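Local coordinates for oligopeptide-binding protein appA (Bacillus subtilis, PDB 1XOC) that binds oligopeptides such as tetra- and pentapeptides and passes them to a membrane permease, a transport system that serves sporulation and genetic competence, at residues Y445-A450 against Y474-E479. Sequence-based numbering, arbitrary orientation.
Sequences YKNAEA and YQKIAE. With ZN (zinc ion), chain K.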
loop_
_atom_site.group_PDB
_atom_site.type_symbol
_atom_site.label_atom_id
_atom_site.label_comp_id
_atom_site.label_asym_id
_atom_site.label_seq_id
_atom_site.Cartn_x
_atom_site.Cartn_y
_atom_site.Cartn_z
ATOM N N TYR A 445 -12.941 -5.916 -11.313
ATOM C CA TYR A 445 -12.346 -6.710 -12.369
ATOM C C TYR A 445 -12.611 -8.198 -12.182
ATOM O O TYR A 445 -12.409 -8.751 -11.117
ATOM C CB TYR A 445 -10.833 -6.471 -12.376
ATOM C CG TYR A 445 -10.090 -7.355 -13.337
ATOM C CD1 TYR A 445 -10.295 -7.258 -14.687
ATOM C CD2 TYR A 445 -9.168 -8.285 -12.882
ATOM C CE1 TYR A 445 -9.594 -8.069 -15.577
ATOM C CE2 TYR A 445 -8.449 -9.073 -13.749
ATOM C CZ TYR A 445 -8.662 -8.959 -15.094
ATOM O OH TYR A 445 -7.952 -9.766 -15.948
ATOM N N LYS A 446 -13.065 -8.857 -13.248
ATOM C CA LYS A 446 -13.226 -10.304 -13.242
ATOM C C LYS A 446 -12.849 -10.934 -14.572
ATOM O O LYS A 446 -13.503 -10.687 -15.589
ATOM C CB LYS A 446 -14.664 -10.693 -12.925
ATOM C CG LYS A 446 -14.916 -12.184 -13.154
ATOM C CD LYS A 446 -16.099 -12.687 -12.377
ATOM C CE LYS A 446 -16.181 -14.192 -12.444
ATOM N NZ LYS A 446 -17.358 -14.699 -11.700
ATOM N N ASN A 447 -11.824 -11.779 -14.555
ATOM C CA ASN A 447 -11.514 -12.628 -15.693
ATOM C C ASN A 447 -11.456 -14.027 -15.115
ATOM O O ASN A 447 -10.556 -14.332 -14.352
ATOM C CB ASN A 447 -10.188 -12.201 -16.349
ATOM C CG ASN A 447 -9.730 -13.138 -17.432
ATOM O OD1 ASN A 447 -10.009 -14.326 -17.387
ATOM N ND2 ASN A 447 -9.022 -12.606 -18.428
ATOM N N ALA A 448 -12.428 -14.872 -15.455
ATOM C CA ALA A 448 -12.523 -16.181 -14.856
ATOM C C ALA A 448 -11.276 -17.031 -15.118
ATOM O O ALA A 448 -10.895 -17.846 -14.290
ATOM C CB ALA A 448 -13.769 -16.899 -15.363
ATOM N N GLU A 449 -10.650 -16.857 -16.277
ATOM C CA GLU A 449 -9.448 -17.610 -16.606
ATOM C C GLU A 449 -8.281 -17.125 -15.736
ATOM O O GLU A 449 -7.516 -17.917 -15.207
ATOM C CB GLU A 449 -9.154 -17.536 -18.113
ATOM C CG GLU A 449 -10.265 -18.178 -18.972
ATOM C CD GLU A 449 -9.878 -18.362 -20.450
ATOM O OE1 GLU A 449 -8.705 -18.083 -20.798
ATOM O OE2 GLU A 449 -10.736 -18.794 -21.279
ATOM N N ALA A 450 -8.184 -15.825 -15.536
ATOM C CA ALA A 450 -7.171 -15.271 -14.643
ATOM C C ALA A 450 -7.407 -15.703 -13.189
ATOM O O ALA A 450 -6.450 -16.000 -12.460
ATOM C CB ALA A 450 -7.144 -13.753 -14.738
ATOM N N TYR A 474 0.198 -12.229 -15.789
ATOM C CA TYR A 474 0.576 -10.915 -16.300
ATOM C C TYR A 474 0.028 -10.638 -17.696
ATOM O O TYR A 474 -0.463 -9.546 -17.957
ATOM C CB TYR A 474 2.092 -10.795 -16.315
ATOM C CG TYR A 474 2.728 -10.772 -14.952
ATOM C CD1 TYR A 474 3.948 -11.383 -14.741
ATOM C CD2 TYR A 474 2.138 -10.093 -13.880
ATOM C CE1 TYR A 474 4.549 -11.351 -13.510
ATOM C CE2 TYR A 474 2.734 -10.062 -12.643
ATOM C CZ TYR A 474 3.943 -10.672 -12.477
ATOM O OH TYR A 474 4.543 -10.657 -11.268
ATOM N N GLN A 475 0.114 -11.612 -18.601
ATOM C CA GLN A 475 -0.472 -11.452 -19.928
ATOM C C GLN A 475 -1.951 -11.112 -19.868
ATOM O O GLN A 475 -2.410 -10.236 -20.580
ATOM C CB GLN A 475 -0.294 -12.716 -20.779
ATOM C CG GLN A 475 1.103 -12.904 -21.320
ATOM C CD GLN A 475 1.484 -11.916 -22.403
ATOM O OE1 GLN A 475 2.657 -11.817 -22.759
ATOM N NE2 GLN A 475 0.505 -11.187 -22.938
ATOM N N LYS A 476 -2.703 -11.845 -19.059
ATOM C CA LYS A 476 -4.147 -11.638 -18.982
ATOM C C LYS A 476 -4.483 -10.275 -18.378
ATOM O O LYS A 476 -5.347 -9.574 -18.887
ATOM C CB LYS A 476 -4.832 -12.759 -18.203
ATOM C CG LYS A 476 -4.814 -14.088 -18.956
ATOM C CD LYS A 476 -5.886 -15.056 -18.468
ATOM C CE LYS A 476 -5.960 -16.301 -19.347
ATOM N NZ LYS A 476 -6.466 -16.034 -20.732
ATOM N N ILE A 477 -3.798 -9.896 -17.309
ATOM C CA ILE A 477 -4.046 -8.583 -16.701
ATOM C C ILE A 477 -3.678 -7.464 -17.675
ATOM O O ILE A 477 -4.429 -6.502 -17.856
ATOM C CB ILE A 477 -3.305 -8.442 -15.353
ATOM C CG1 ILE A 477 -3.892 -9.446 -14.367
ATOM C CG2 ILE A 477 -3.427 -7.009 -14.789
ATOM C CD1 ILE A 477 -3.079 -9.684 -13.142
ATOM N N ALA A 478 -2.523 -7.585 -18.312
ATOM C CA ALA A 478 -2.118 -6.609 -19.327
ATOM C C ALA A 478 -3.133 -6.509 -20.465
ATOM O O ALA A 478 -3.557 -5.419 -20.826
ATOM C CB ALA A 478 -0.742 -6.936 -19.862
ATOM N N GLU A 479 -3.550 -7.638 -21.018
ATOM C CA GLU A 479 -4.542 -7.620 -22.096
ATOM C C GLU A 479 -5.841 -6.933 -21.655
ATOM O O GLU A 479 -6.435 -6.168 -22.408
ATOM C CB GLU A 479 -4.831 -9.046 -22.594
ATOM C CG GLU A 479 -6.072 -9.184 -23.509
ATOM C CD GLU A 479 -5.935 -8.507 -24.884
ATOM O OE1 GLU A 479 -4.828 -8.018 -25.214
ATOM O OE2 GLU A 479 -6.939 -8.484 -25.647
HETATM ZN ZN ZN K . -8.736 -19.160 -22.449
HETATM O O HOH W 1 -9.149 -21.131 -22.561
#
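The backbones of Ala450 and Lys476 come closest, CA to CA 6.4 Å, where the first turn of helix 448-457 meets the last turns of helix 463-480. Lys476 gives the largest share of the contact. Its CD lies 3.8 Å from Ala450 N and also touches Ala450 CB. The chain crosses Asn447 at about a right angle, with Asn447 ND2 4.0 Å from Lys476 CD. A bend at the last torsion (chi4 -68°) turns the ammonium group to Glu449. There Lys476 NZ donates to Glu449 OE1 at 3.0 Å in a salt bridge. The lysine arrives on the anti side of the carboxylate, 25° out of its plane. The same oxygen binds a zinc ion at 2.0 Å, and Glu449 OE2 makes a longer second bond to the metal. A water is a third ligand atom. The zinc and the lysine together probably offset the carboxylate charge. Cutting Lys476 back to an alanine is likely to leave Glu449 OE1 without its salt-bridge partner and open a gap beside Ala450.

Asn447 is the N-cap of helix 448-457. Its OD1 accepts from Ala450 N at 3.0 Å, with the donor above the carbonyl plane, and weakly from Glu449 N. Asn447 ND2 and Tyr445 OH are both hydrogen-bonded to Asp480 OD2, at the end of helix 463-480. Tyr445 OH also lies 3.9 Å from Lys476 O, a contact only. Lys476 also touches Leu453, one turn further along helix 448-457. The contact thus joins the capped start of helix 448-457 to the end of helix 463-480, just before strand 483-496 of the mixed sheet.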